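Local coordinates for uncharacterized protein SPOA0173 (Silicibacter pomeroyi, PDB 3EYT) that is of unknown function but has a thioredoxin-like fold and probably acts as an antioxidant oxidoreductase, at residues I31-F36 against L122-A127; A35-C40 against T70-H75; T118-L123 against H133-V138. All coordinates share one frame; numbering follows the deposited sequence.

Two contacts lie within the central mixed sheet of one thioredoxin-like domain and the third at its end. Strand 30-36 pairs with 120-124 in interaction 1, and 120-124 pairs in turn with 129-135 in interaction 3; the two share L122 and L123, and their centres lie about 10 Å apart. Interactions 1 and 2 both start from strand 30-36, and interaction 2 closes before the segments of interaction 3 begin. Its centre is about 18 Å from that of interaction 1 and 14 Å from that of interaction 3, whose T118 touches T70. Interaction 2 lies where the chain leaves strand 30-36 and enters the CxxC, a probable redox site.

Interaction 1: I31-F36 against L122-A127; sequences IVIEAF and LLIDKA
The carbonyl oxygen of L122 takes two hydrogens from the strand beside it: I33 N donates to L122 O at 2.9 Å, while V32 CA adds a longer C-H...O contact at 3.5 Å. I31 O is gripped in the same manner, by I124 N and, more weakly, by L123 CA. The return bonds, I31 N to I124 O and L122 N to I33 O, close both hydrogen-bonded pairs, I31 with I124 and I33 with L122. The chains run antiparallel, 159° between the strand axes. Side chains of these two pairs share one face of the sheet, where beta-branched isoleucines suit extended backbone. I33 holds CG1 beside its backbone N (chi1 -53°) and extends it, which carries I33 CD1 diagonally over to I124 CD1 at 3.7 Å; I31 CB meets I124 CB at 4.1 Å. On the other face V32 and L123 lie side by side as a non-hydrogen-bonded pair, with V32 CG2 and L123 CD2 pressed tightly together at 3.4 Å. Helix 41-57 packs on V32 through V54, and helix 140-151 packs on L123, so that apolar V32 and L123 face the two helices. Such an antiparallel pairing within a mixed, helix-covered sheet belongs to the core of the thioredoxin fold.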
ATOM      1  N   ILE C  31      14.639 -18.109 -20.702  1.00 20.31           N
ATOM      2  CA  ILE C  31      14.122 -17.352 -19.563  1.00 18.76           C
ATOM      3  C   ILE C  31      12.797 -17.959 -19.109  1.00 18.21           C
ATOM      4  O   ILE C  31      11.892 -18.221 -19.938  1.00 18.04           O
ATOM      5  CB  ILE C  31      13.931 -15.865 -19.935  1.00 18.75           C
ATOM      6  CG1 ILE C  31      15.201 -15.310 -20.591  1.00 20.05           C
ATOM      7  CG2 ILE C  31      13.514 -15.033 -18.716  1.00 16.20           C
ATOM      8  CD1 ILE C  31      14.988 -13.984 -21.284  1.00 22.02           C
ATOM      9  N   VAL C  32      12.694 -18.223 -17.809  1.00 16.75           N
ATOM     10  CA  VAL C  32      11.455 -18.704 -17.209  1.00 16.36           C
ATOM     11  C   VAL C  32      10.928 -17.585 -16.333  1.00 16.02           C
ATOM     12  O   VAL C  32      11.624 -17.124 -15.428  1.00 16.31           O
ATOM     13  CB  VAL C  32      11.704 -19.944 -16.315  1.00 16.40           C
ATOM     14  CG1 VAL C  32      10.413 -20.408 -15.657  1.00 15.11           C
ATOM     15  CG2 VAL C  32      12.328 -21.081 -17.130  1.00 17.72           C
ATOM     16  N   ILE C  33       9.708 -17.136 -16.603  1.00 16.24           N
ATOM     17  CA  ILE C  33       9.078 -16.111 -15.783  1.00 16.99           C
ATOM     18  C   ILE C  33       7.870 -16.660 -15.047  1.00 16.24           C
ATOM     19  O   ILE C  33       6.943 -17.173 -15.654  1.00 17.07           O
ATOM     20  CB  ILE C  33       8.645 -14.883 -16.619  1.00 17.33           C
ATOM     21  CG1 ILE C  33       9.808 -14.349 -17.443  1.00 18.34           C
ATOM     22  CG2 ILE C  33       8.055 -13.743 -15.728  1.00 17.68           C
ATOM     23  CD1 ILE C  33       9.378 -13.224 -18.472  1.00 20.51           C
ATOM     24  N   GLU C  34       7.879 -16.498 -13.732  1.00 15.39           N
ATOM     25  CA  GLU C  34       6.747 -16.892 -12.912  1.00 15.52           C
ATOM     26  C   GLU C  34       6.002 -15.621 -12.490  1.00 14.59           C
ATOM     27  O   GLU C  34       6.529 -14.814 -11.719  1.00 15.09           O
ATOM     28  CB  GLU C  34       7.255 -17.697 -11.705  1.00 15.85           C
ATOM     29  CG  GLU C  34       6.235 -18.042 -10.645  1.00 20.01           C
ATOM     30  CD  GLU C  34       5.205 -19.066 -11.107  1.00 24.32           C
ATOM     31  OE1 GLU C  34       5.459 -19.835 -12.068  1.00 26.63           O
ATOM     32  OE2 GLU C  34       4.123 -19.082 -10.501  1.00 29.56           O
ATOM     33  N   ALA C  35       4.789 -15.454 -13.020  1.00 13.67           N
ATOM     34  CA  ALA C  35       3.944 -14.308 -12.726  1.00 12.85           C
ATOM     35  C   ALA C  35       3.010 -14.766 -11.622  1.00 13.29           C
ATOM     36  O   ALA C  35       2.347 -15.804 -11.740  1.00 13.58           O
ATOM     37  CB  ALA C  35       3.154 -13.877 -13.934  1.00 11.98           C
ATOM     38  N   PHE C  36       2.986 -14.005 -10.535  1.00 13.24           N
ATOM     39  CA  PHE C  36       2.306 -14.442  -9.335  1.00 13.57           C
ATOM     40  C   PHE C  36       1.773 -13.214  -8.585  1.00 13.59           C
ATOM     41  O   PHE C  36       2.216 -12.079  -8.814  1.00 12.04           O
ATOM     42  CB  PHE C  36       3.283 -15.246  -8.438  1.00 13.46           C
ATOM     43  CG  PHE C  36       4.354 -14.393  -7.767  1.00 15.11           C
ATOM     44  CD1 PHE C  36       4.210 -14.001  -6.427  1.00 13.87           C
ATOM     45  CD2 PHE C  36       5.505 -13.996  -8.474  1.00 16.07           C
ATOM     46  CE1 PHE C  36       5.193 -13.208  -5.802  1.00 14.74           C
ATOM     47  CE2 PHE C  36       6.491 -13.216  -7.878  1.00 18.03           C
ATOM     48  CZ  PHE C  36       6.334 -12.809  -6.524  1.00 14.00           C
ATOM     49  N   LEU C 122       5.808 -18.367 -18.014  1.00 17.10           N
ATOM     50  CA  LEU C 122       6.133 -18.006 -19.399  1.00 18.40           C
ATOM     51  C   LEU C 122       7.538 -18.476 -19.702  1.00 17.94           C
ATOM     52  O   LEU C 122       8.431 -18.364 -18.849  1.00 17.84           O
ATOM     53  CB  LEU C 122       6.064 -16.496 -19.609  1.00 18.21           C
ATOM     54  CG  LEU C 122       4.818 -15.620 -19.339  1.00 20.76           C
ATOM     55  CD1 LEU C 122       3.818 -15.769 -20.428  1.00 21.06           C
ATOM     56  CD2 LEU C 122       4.163 -15.818 -17.972  1.00 22.19           C
ATOM     57  N   LEU C 123       7.735 -18.996 -20.911  1.00 17.78           N
ATOM     58  CA  LEU C 123       9.035 -19.455 -21.383  1.00 18.55           C
ATOM     59  C   LEU C 123       9.428 -18.715 -22.635  1.00 18.50           C
ATOM     60  O   LEU C 123       8.705 -18.762 -23.649  1.00 18.59           O
ATOM     61  CB  LEU C 123       9.029 -20.947 -21.756  1.00 19.08           C
ATOM     62  CG  LEU C 123       9.205 -22.091 -20.769  1.00 24.12           C
ATOM     63  CD1 LEU C 123       9.688 -23.302 -21.599  1.00 24.55           C
ATOM     64  CD2 LEU C 123      10.180 -21.777 -19.640  1.00 25.57           C
ATOM     65  N   ILE C 124      10.586 -18.071 -22.560  1.00 17.28           N
ATOM     66  CA  ILE C 124      11.146 -17.278 -23.635  1.00 18.43           C
ATOM     67  C   ILE C 124      12.437 -17.930 -24.131  1.00 18.17           C
ATOM     68  O   ILE C 124      13.333 -18.258 -23.344  1.00 17.82           O
ATOM     69  CB  ILE C 124      11.401 -15.826 -23.174  1.00 18.25           C
ATOM     70  CG1 ILE C 124      10.058 -15.138 -22.833  1.00 18.56           C
ATOM     71  CG2 ILE C 124      12.160 -15.004 -24.240  1.00 18.95           C
ATOM     72  CD1 ILE C 124      10.249 -13.868 -22.030  1.00 18.89           C
ATOM     73  N   ASP C 125      12.525 -18.113 -25.440  1.00 18.66           N
ATOM     74  CA  ASP C 125      13.670 -18.807 -26.024  1.00 19.00           C
ATOM     75  C   ASP C 125      14.913 -17.915 -26.068  1.00 19.47           C
ATOM     76  O   ASP C 125      14.836 -16.742 -25.755  1.00 19.63           O
ATOM     77  CB  ASP C 125      13.312 -19.428 -27.384  1.00 18.78           C
ATOM     78  CG  ASP C 125      13.073 -18.399 -28.490  1.00 21.19           C
ATOM     79  OD1 ASP C 125      13.464 -17.209 -28.371  1.00 20.08           O
ATOM     80  OD2 ASP C 125      12.501 -18.811 -29.531  1.00 22.58           O
ATOM     81  N   LYS C 126      16.057 -18.481 -26.461  1.00 20.57           N
ATOM     82  CA  LYS C 126      17.336 -17.737 -26.558  1.00 21.02           C
ATOM     83  C   LYS C 126      17.276 -16.522 -27.489  1.00 21.18           C
ATOM     84  O   LYS C 126      18.100 -15.611 -27.396  1.00 21.20           O
ATOM     85  CB  LYS C 126      18.436 -18.665 -27.070  1.00 21.02           C
ATOM     86  CG  LYS C 126      18.689 -19.843 -26.216  1.00 21.19           C
ATOM     87  CD  LYS C 126      19.937 -20.552 -26.708  1.00 20.08           C
ATOM     88  CE  LYS C 126      20.019 -21.871 -26.032  1.00 20.25           C
ATOM     89  NZ  LYS C 126      21.175 -22.655 -26.513  1.00 20.84           N
ATOM     90  N   ALA C 127      16.315 -16.521 -28.405  1.00 22.01           N
ATOM     91  CA  ALA C 127      16.172 -15.416 -29.356  1.00 22.54           C
ATOM     92  C   ALA C 127      15.217 -14.316 -28.879  1.00 22.52           C
ATOM     93  O   ALA C 127      15.012 -13.347 -29.597  1.00 23.38           O
ATOM     94  CB  ALA C 127      15.757 -15.947 -30.734  1.00 22.51           C
TER

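Interaction 2: A35-C40 against T70-H75; sequences AFQMLC and TVFEHH
The side-chain amide of Q37 lies flat over one face of the F72 ring, the two planes only 13° apart, with the chains crossing at about a right angle. Q37 NE2 sits 3.3 Å from F72 CE2, and Q37 OE1 is displaced toward the rim; E73 CG approaches the same face, also near the rim. The amide is held by bonds as well as by stacking. Q37 OE1 accepts F72 N at 3.1 Å, the donor standing above the amide plane and not on a lone pair. Q37 NE2, using an N-H in its own plane, reaches E73 OE2 at 3.1 Å on the anti side, tilted 31° from the carboxylate plane. Q37 CG lies beside the backbone N (chi1 -68°) and the chain beyond is extended, which brings Q37 CG to 3.2 Å from T70 O and lets the amide span to F72 and E73. Glutamine suits this place because it offers an acceptor and a donor in one flat, stackable group. With an alanine at this place, F72 N and E73 OE2 would probably lose these partners and the ring face its stacked amide. Next to this, T70 N donates to F36 O at 3.0 Å, continuing the strand pairing of F36 with L68, and A35 CB and T70 CG2 touch at 4.0 Å. A type I turn from Q37 leads to C40, at the N-cap of helix 41-57 and the first cysteine of a CxxC sequence that is probably redox-active, as in thioredoxins. E73 OE2 also lies close to E89 OE2 of a second subunit; if both carboxylates are charged they would repel, and the N-H of Q37 would probably offset part of this.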
ATOM      1  N   ALA C  35       4.789 -15.454 -13.020  1.00 13.67           N
ATOM      2  CA  ALA C  35       3.944 -14.308 -12.726  1.00 12.85           C
ATOM      3  C   ALA C  35       3.010 -14.766 -11.622  1.00 13.29           C
ATOM      4  O   ALA C  35       2.347 -15.804 -11.740  1.00 13.58           O
ATOM      5  CB  ALA C  35       3.154 -13.877 -13.934  1.00 11.98           C
ATOM      6  N   PHE C  36       2.986 -14.005 -10.535  1.00 13.24           N
ATOM      7  CA  PHE C  36       2.306 -14.442  -9.335  1.00 13.57           C
ATOM      8  C   PHE C  36       1.773 -13.214  -8.585  1.00 13.59           C
ATOM      9  O   PHE C  36       2.216 -12.079  -8.814  1.00 12.04           O
ATOM     10  CB  PHE C  36       3.283 -15.246  -8.438  1.00 13.46           C
ATOM     11  CG  PHE C  36       4.354 -14.393  -7.767  1.00 15.11           C
ATOM     12  CD1 PHE C  36       4.210 -14.001  -6.427  1.00 13.87           C
ATOM     13  CD2 PHE C  36       5.505 -13.996  -8.474  1.00 16.07           C
ATOM     14  CE1 PHE C  36       5.193 -13.208  -5.802  1.00 14.74           C
ATOM     15  CE2 PHE C  36       6.491 -13.216  -7.878  1.00 18.03           C
ATOM     16  CZ  PHE C  36       6.334 -12.809  -6.524  1.00 14.00           C
ATOM     17  N   GLN C  37       0.841 -13.474  -7.661  1.00 13.47           N
ATOM     18  CA  GLN C  37       0.423 -12.508  -6.647  1.00 11.86           C
ATOM     19  C   GLN C  37       0.736 -13.171  -5.333  1.00 12.58           C
ATOM     20  O   GLN C  37       0.440 -14.371  -5.143  1.00 12.88           O
ATOM     21  CB  GLN C  37      -1.097 -12.268  -6.669  1.00 12.48           C
ATOM     22  CG  GLN C  37      -1.621 -11.543  -7.930  1.00 13.88           C
ATOM     23  CD  GLN C  37      -3.105 -11.194  -7.820  1.00 15.11           C
ATOM     24  OE1 GLN C  37      -3.451 -10.032  -7.719  1.00 13.58           O
ATOM     25  NE2 GLN C  37      -3.963 -12.202  -7.760  1.00 14.53           N
HETATM   26  N   MSE C  38       1.276 -12.392  -4.408  1.00 12.33           N
HETATM   27  CA  MSE C  38       1.733 -12.934  -3.131  1.00 12.81           C
HETATM   28  C   MSE C  38       0.591 -13.504  -2.286  1.00 13.45           C
HETATM   29  O   MSE C  38       0.811 -14.424  -1.523  1.00 14.02           O
HETATM   30  CB  MSE C  38       2.525 -11.877  -2.360  1.00 12.82           C
HETATM   31  CG  MSE C  38       1.682 -10.653  -2.002  1.00 12.80           C
HETATM   32 SE   MSE C  38       2.764  -9.358  -1.011  0.75 18.30          SE
HETATM   33  CE  MSE C  38       2.579 -10.162   0.791  1.00 13.03           C
ATOM     34  N   LEU C  39      -0.626 -12.980  -2.426  1.00 13.40           N
ATOM     35  CA  LEU C  39      -1.762 -13.502  -1.657  1.00 14.68           C
ATOM     36  C   LEU C  39      -2.636 -14.540  -2.405  1.00 15.67           C
ATOM     37  O   LEU C  39      -3.718 -14.919  -1.948  1.00 15.51           O
ATOM     38  CB  LEU C  39      -2.626 -12.330  -1.127  1.00 14.66           C
ATOM     39  CG  LEU C  39      -1.929 -11.257  -0.280  1.00 15.83           C
ATOM     40  CD1 LEU C  39      -2.981 -10.266   0.220  1.00 16.19           C
ATOM     41  CD2 LEU C  39      -1.172 -11.889   0.923  1.00 15.30           C
ATOM     42  N   CYS C  40      -2.157 -15.025  -3.536  1.00 16.40           N
ATOM     43  CA  CYS C  40      -2.915 -15.997  -4.299  1.00 17.84           C
ATOM     44  C   CYS C  40      -2.515 -17.402  -3.851  1.00 16.51           C
ATOM     45  O   CYS C  40      -1.351 -17.771  -3.944  1.00 16.10           O
ATOM     46  CB  CYS C  40      -2.663 -15.748  -5.778  1.00 18.10           C
ATOM     47  SG  CYS C  40      -2.940 -17.137  -6.886  1.00 25.44           S
ATOM     48  N   THR C  70       2.439  -9.533 -10.328  1.00 13.12           N
ATOM     49  CA  THR C  70       1.415  -8.932 -11.219  1.00 13.72           C
ATOM     50  C   THR C  70       0.155  -8.775 -10.368  1.00 13.20           C
ATOM     51  O   THR C  70      -0.719  -9.658 -10.338  1.00 14.36           O
ATOM     52  CB  THR C  70       1.163  -9.849 -12.414  1.00 13.98           C
ATOM     53  OG1 THR C  70       0.840 -11.182 -11.940  1.00 14.36           O
ATOM     54  CG2 THR C  70       2.394  -9.947 -13.324  1.00 13.38           C
ATOM     55  N   VAL C  71       0.057  -7.673  -9.629  1.00 12.96           N
ATOM     56  CA  VAL C  71      -1.055  -7.533  -8.717  1.00 12.56           C
ATOM     57  C   VAL C  71      -2.219  -6.925  -9.526  1.00 13.37           C
ATOM     58  O   VAL C  71      -2.110  -5.786  -9.998  1.00 12.83           O
ATOM     59  CB  VAL C  71      -0.673  -6.592  -7.530  1.00 12.68           C
ATOM     60  CG1 VAL C  71      -1.880  -6.397  -6.589  1.00 13.56           C
ATOM     61  CG2 VAL C  71       0.525  -7.155  -6.765  1.00 12.43           C
ATOM     62  N   PHE C  72      -3.320  -7.653  -9.659  1.00 13.61           N
ATOM     63  CA  PHE C  72      -4.435  -7.164 -10.458  1.00 15.04           C
ATOM     64  C   PHE C  72      -5.686  -7.025  -9.605  1.00 16.06           C
ATOM     65  O   PHE C  72      -6.754  -6.718 -10.109  1.00 15.28           O
ATOM     66  CB  PHE C  72      -4.658  -8.049 -11.696  1.00 14.25           C
ATOM     67  CG  PHE C  72      -5.052  -9.466 -11.371  1.00 16.26           C
ATOM     68  CD1 PHE C  72      -6.401  -9.795 -11.147  1.00 20.04           C
ATOM     69  CD2 PHE C  72      -4.093 -10.460 -11.285  1.00 16.43           C
ATOM     70  CE1 PHE C  72      -6.777 -11.123 -10.878  1.00 21.13           C
ATOM     71  CE2 PHE C  72      -4.444 -11.787 -10.995  1.00 17.75           C
ATOM     72  CZ  PHE C  72      -5.782 -12.121 -10.784  1.00 18.58           C
ATOM     73  N   GLU C  73      -5.533  -7.231  -8.291  1.00 16.57           N
ATOM     74  CA  GLU C  73      -6.650  -7.072  -7.346  1.00 17.55           C
ATOM     75  C   GLU C  73      -6.101  -6.843  -5.943  1.00 17.42           C
ATOM     76  O   GLU C  73      -4.945  -7.189  -5.699  1.00 17.43           O
ATOM     77  CB  GLU C  73      -7.499  -8.324  -7.353  1.00 18.48           C
ATOM     78  CG  GLU C  73      -6.689  -9.577  -7.049  1.00 21.06           C
ATOM     79  CD  GLU C  73      -7.508 -10.831  -7.193  1.00 26.64           C
ATOM     80  OE1 GLU C  73      -8.716 -10.724  -7.547  1.00 29.23           O
ATOM     81  OE2 GLU C  73      -6.949 -11.925  -6.955  1.00 26.42           O
ATOM     82  N   HIS C  74      -6.911  -6.271  -5.037  1.00 16.43           N
ATOM     83  CA  HIS C  74      -6.459  -6.021  -3.668  1.00 16.46           C
ATOM     84  C   HIS C  74      -5.110  -5.293  -3.684  1.00 16.08           C
ATOM     85  O   HIS C  74      -4.219  -5.630  -2.893  1.00 15.20           O
ATOM     86  CB  HIS C  74      -6.251  -7.343  -2.913  1.00 16.85           C
ATOM     87  CG  HIS C  74      -7.429  -8.280  -2.944  1.00 20.07           C
ATOM     88  ND1 HIS C  74      -8.656  -7.963  -2.393  1.00 22.46           N
ATOM     89  CD2 HIS C  74      -7.544  -9.551  -3.403  1.00 21.67           C
ATOM     90  CE1 HIS C  74      -9.480  -8.987  -2.535  1.00 20.14           C
ATOM     91  NE2 HIS C  74      -8.830  -9.965  -3.138  1.00 21.32           N
ATOM     92  N   HIS C  75      -4.952  -4.305  -4.570  1.00 15.91           N
ATOM     93  CA  HIS C  75      -3.644  -3.667  -4.779  1.00 16.09           C
ATOM     94  C   HIS C  75      -3.002  -3.159  -3.466  1.00 15.96           C
ATOM     95  O   HIS C  75      -1.779  -3.258  -3.259  1.00 15.28           O
ATOM     96  CB  HIS C  75      -3.774  -2.529  -5.808  1.00 16.07           C
ATOM     97  CG  HIS C  75      -4.338  -2.978  -7.131  1.00 15.90           C
ATOM     98  ND1 HIS C  75      -5.679  -3.284  -7.308  1.00 16.72           N
ATOM     99  CD2 HIS C  75      -3.751  -3.150  -8.338  1.00 14.93           C
ATOM    100  CE1 HIS C  75      -5.885  -3.653  -8.564  1.00 15.80           C
ATOM    101  NE2 HIS C  75      -4.731  -3.592  -9.210  1.00 17.73           N
TER

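Interaction 3: T118-L123 against H133-V138; sequences TPSLLL and HHFGDV
H133 and L122 lie side by side on one face of a beta hairpin, strands 120-124 and 129-135 running antiparallel at 170°. H133 sends its ring out with CG opposite the backbone N (chi1 -180°), and the chain can be followed outward over one methyl. H133 CB is 3.9 Å and H133 CG, already in the ring, 3.4 Å from L122 CD1, which sits over the ring centre, 14° off the normal, in a CH-pi contact. At the tip, H133 NE2 is hydrogen-bonded at 2.8 Å to a water, and the same water donates to S120 OG, which is also bonded to G117 O. A histidine can thus offer both a face to leucine and a ring nitrogen to water. The backbone between is held by two bonds of 2.7 Å, L121 N to H134 O and H134 N to L121 O. H134 points to the other face, and its NE2 bonds to E146 of helix 140-151. Further on, the F135 ring brings its edge to T118 N, while F135 CD1 lies 3.5 Å from P119 O. P119 follows a cis peptide bond, as the proline facing the redox site does in thioredoxin relatives, and it touches C43. Past the strand end, at G136, the backbone angles would jam a side chain against the preceding carbonyl oxygen, which suits glycine to the place. G136 N donates to P119 O at 2.8 Å.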
ATOM      1  N   THR C 118      -3.069 -15.693 -12.268  1.00 15.40           N
ATOM      2  CA  THR C 118      -1.830 -16.185 -11.652  1.00 15.26           C
ATOM      3  C   THR C 118      -2.172 -17.512 -10.949  1.00 15.67           C
ATOM      4  O   THR C 118      -3.307 -17.690 -10.508  1.00 14.79           O
ATOM      5  CB  THR C 118      -1.291 -15.162 -10.574  1.00 14.71           C
ATOM      6  OG1 THR C 118      -2.275 -14.972  -9.552  1.00 15.23           O
ATOM      7  CG2 THR C 118      -1.004 -13.815 -11.195  1.00 16.88           C
ATOM      8  N   PRO C 119      -1.197 -18.434 -10.829  1.00 15.20           N
ATOM      9  CA  PRO C 119       0.137 -18.262 -11.404  1.00 15.20           C
ATOM     10  C   PRO C 119       0.166 -18.529 -12.911  1.00 14.67           C
ATOM     11  O   PRO C 119      -0.618 -19.331 -13.432  1.00 15.36           O
ATOM     12  CB  PRO C 119       0.997 -19.301 -10.644  1.00 15.77           C
ATOM     13  CG  PRO C 119       0.032 -20.469 -10.418  1.00 14.22           C
ATOM     14  CD  PRO C 119      -1.361 -19.743 -10.148  1.00 15.15           C
ATOM     15  N   SER C 120       1.036 -17.813 -13.608  1.00 14.81           N
ATOM     16  CA  SER C 120       1.330 -18.116 -14.996  1.00 15.55           C
ATOM     17  C   SER C 120       2.811 -18.312 -15.142  1.00 16.10           C
ATOM     18  O   SER C 120       3.607 -17.621 -14.502  1.00 16.87           O
ATOM     19  CB  SER C 120       0.845 -16.997 -15.923  1.00 14.76           C
ATOM     20  OG  SER C 120      -0.569 -16.954 -15.857  1.00 15.29           O
ATOM     21  N   LEU C 121       3.182 -19.247 -16.002  1.00 16.64           N
ATOM     22  CA  LEU C 121       4.576 -19.501 -16.247  1.00 17.50           C
ATOM     23  C   LEU C 121       4.839 -19.249 -17.726  1.00 17.98           C
ATOM     24  O   LEU C 121       4.127 -19.801 -18.592  1.00 18.51           O
ATOM     25  CB  LEU C 121       4.957 -20.922 -15.791  1.00 18.14           C
ATOM     26  CG  LEU C 121       6.493 -21.139 -15.694  1.00 21.40           C
ATOM     27  CD1 LEU C 121       6.892 -22.103 -14.652  1.00 24.16           C
ATOM     28  CD2 LEU C 121       7.048 -21.570 -17.030  1.00 21.89           C
ATOM     29  N   LEU C 122       5.808 -18.367 -18.014  1.00 17.10           N
ATOM     30  CA  LEU C 122       6.133 -18.006 -19.399  1.00 18.40           C
ATOM     31  C   LEU C 122       7.538 -18.476 -19.702  1.00 17.94           C
ATOM     32  O   LEU C 122       8.431 -18.364 -18.849  1.00 17.84           O
ATOM     33  CB  LEU C 122       6.064 -16.496 -19.609  1.00 18.21           C
ATOM     34  CG  LEU C 122       4.818 -15.620 -19.339  1.00 20.76           C
ATOM     35  CD1 LEU C 122       3.818 -15.769 -20.428  1.00 21.06           C
ATOM     36  CD2 LEU C 122       4.163 -15.818 -17.972  1.00 22.19           C
ATOM     37  N   LEU C 123       7.735 -18.996 -20.911  1.00 17.78           N
ATOM     38  CA  LEU C 123       9.035 -19.455 -21.383  1.00 18.55           C
ATOM     39  C   LEU C 123       9.428 -18.715 -22.635  1.00 18.50           C
ATOM     40  O   LEU C 123       8.705 -18.762 -23.649  1.00 18.59           O
ATOM     41  CB  LEU C 123       9.029 -20.947 -21.756  1.00 19.08           C
ATOM     42  CG  LEU C 123       9.205 -22.091 -20.769  1.00 24.12           C
ATOM     43  CD1 LEU C 123       9.688 -23.302 -21.599  1.00 24.55           C
ATOM     44  CD2 LEU C 123      10.180 -21.777 -19.640  1.00 25.57           C
ATOM     45  N   HIS C 133       3.327 -20.575 -22.523  1.00 19.05           N
ATOM     46  CA  HIS C 133       2.599 -19.682 -21.634  1.00 18.61           C
ATOM     47  C   HIS C 133       1.571 -20.560 -20.920  1.00 19.07           C
ATOM     48  O   HIS C 133       0.537 -20.912 -21.492  1.00 18.36           O
ATOM     49  CB  HIS C 133       1.958 -18.567 -22.455  1.00 19.49           C
ATOM     50  CG  HIS C 133       1.183 -17.571 -21.641  1.00 20.23           C
ATOM     51  ND1 HIS C 133       0.644 -16.437 -22.194  1.00 17.35           N
ATOM     52  CD2 HIS C 133       0.850 -17.541 -20.327  1.00 19.95           C
ATOM     53  CE1 HIS C 133       0.012 -15.740 -21.263  1.00 21.08           C
ATOM     54  NE2 HIS C 133       0.115 -16.390 -20.118  1.00 21.61           N
ATOM     55  N   HIS C 134       1.883 -20.931 -19.681  1.00 18.47           N
ATOM     56  CA  HIS C 134       1.063 -21.863 -18.897  1.00 19.43           C
ATOM     57  C   HIS C 134       0.340 -21.135 -17.801  1.00 19.48           C
ATOM     58  O   HIS C 134       0.951 -20.373 -17.071  1.00 20.56           O
ATOM     59  CB  HIS C 134       1.925 -22.931 -18.246  1.00 19.03           C
ATOM     60  CG  HIS C 134       2.701 -23.752 -19.228  1.00 20.30           C
ATOM     61  ND1 HIS C 134       2.103 -24.628 -20.105  1.00 22.00           N
ATOM     62  CD2 HIS C 134       4.032 -23.831 -19.469  1.00 23.34           C
ATOM     63  CE1 HIS C 134       3.029 -25.213 -20.846  1.00 23.37           C
ATOM     64  NE2 HIS C 134       4.211 -24.758 -20.469  1.00 20.75           N
ATOM     65  N   PHE C 135      -0.944 -21.425 -17.654  1.00 19.49           N
ATOM     66  CA  PHE C 135      -1.760 -20.817 -16.626  1.00 19.92           C
ATOM     67  C   PHE C 135      -2.141 -21.897 -15.622  1.00 19.96           C
ATOM     68  O   PHE C 135      -2.694 -22.921 -16.002  1.00 19.94           O
ATOM     69  CB  PHE C 135      -3.015 -20.191 -17.263  1.00 20.15           C
ATOM     70  CG  PHE C 135      -4.018 -19.712 -16.257  1.00 20.64           C
ATOM     71  CD1 PHE C 135      -3.615 -18.956 -15.169  1.00 16.61           C
ATOM     72  CD2 PHE C 135      -5.375 -20.022 -16.401  1.00 23.11           C
ATOM     73  CE1 PHE C 135      -4.532 -18.505 -14.204  1.00 19.17           C
ATOM     74  CE2 PHE C 135      -6.324 -19.566 -15.460  1.00 21.48           C
ATOM     75  CZ  PHE C 135      -5.885 -18.803 -14.338  1.00 23.19           C
ATOM     76  N   GLY C 136      -1.841 -21.695 -14.337  1.00 20.62           N
ATOM     77  CA  GLY C 136      -2.206 -22.703 -13.324  1.00 21.58           C
ATOM     78  C   GLY C 136      -1.219 -23.862 -13.207  1.00 22.41           C
ATOM     79  O   GLY C 136       0.004 -23.658 -13.211  1.00 21.99           O
ATOM     80  N   ASP C 137      -1.747 -25.079 -13.082  1.00 22.68           N
ATOM     81  CA  ASP C 137      -0.915 -26.245 -12.763  1.00 24.10           C
ATOM     82  C   ASP C 137      -0.057 -26.620 -13.960  1.00 23.41           C
ATOM     83  O   ASP C 137      -0.517 -26.550 -15.100  1.00 23.45           O
ATOM     84  CB  ASP C 137      -1.791 -27.438 -12.355  1.00 25.42           C
ATOM     85  CG  ASP C 137      -2.275 -27.338 -10.914  1.00 28.19           C
ATOM     86  OD1 ASP C 137      -1.672 -26.554 -10.134  1.00 30.35           O
ATOM     87  OD2 ASP C 137      -3.260 -28.041 -10.563  1.00 32.21           O
ATOM     88  N   VAL C 138       1.202 -26.948 -13.705  1.00 22.67           N
ATOM     89  CA  VAL C 138       2.124 -27.293 -14.790  1.00 22.62           C
ATOM     90  C   VAL C 138       2.819 -28.627 -14.505  1.00 21.92           C
ATOM     91  O   VAL C 138       3.371 -28.828 -13.410  1.00 22.23           O
ATOM     92  CB  VAL C 138       3.202 -26.210 -15.010  1.00 22.17           C
ATOM     93  CG1 VAL C 138       3.883 -26.440 -16.349  1.00 24.10           C
ATOM     94  CG2 VAL C 138       2.575 -24.814 -14.998  1.00 22.76           C
TER
HETATM   95  O   HOH W   1      -1.977 -16.757 -18.326  1.00 13.59           O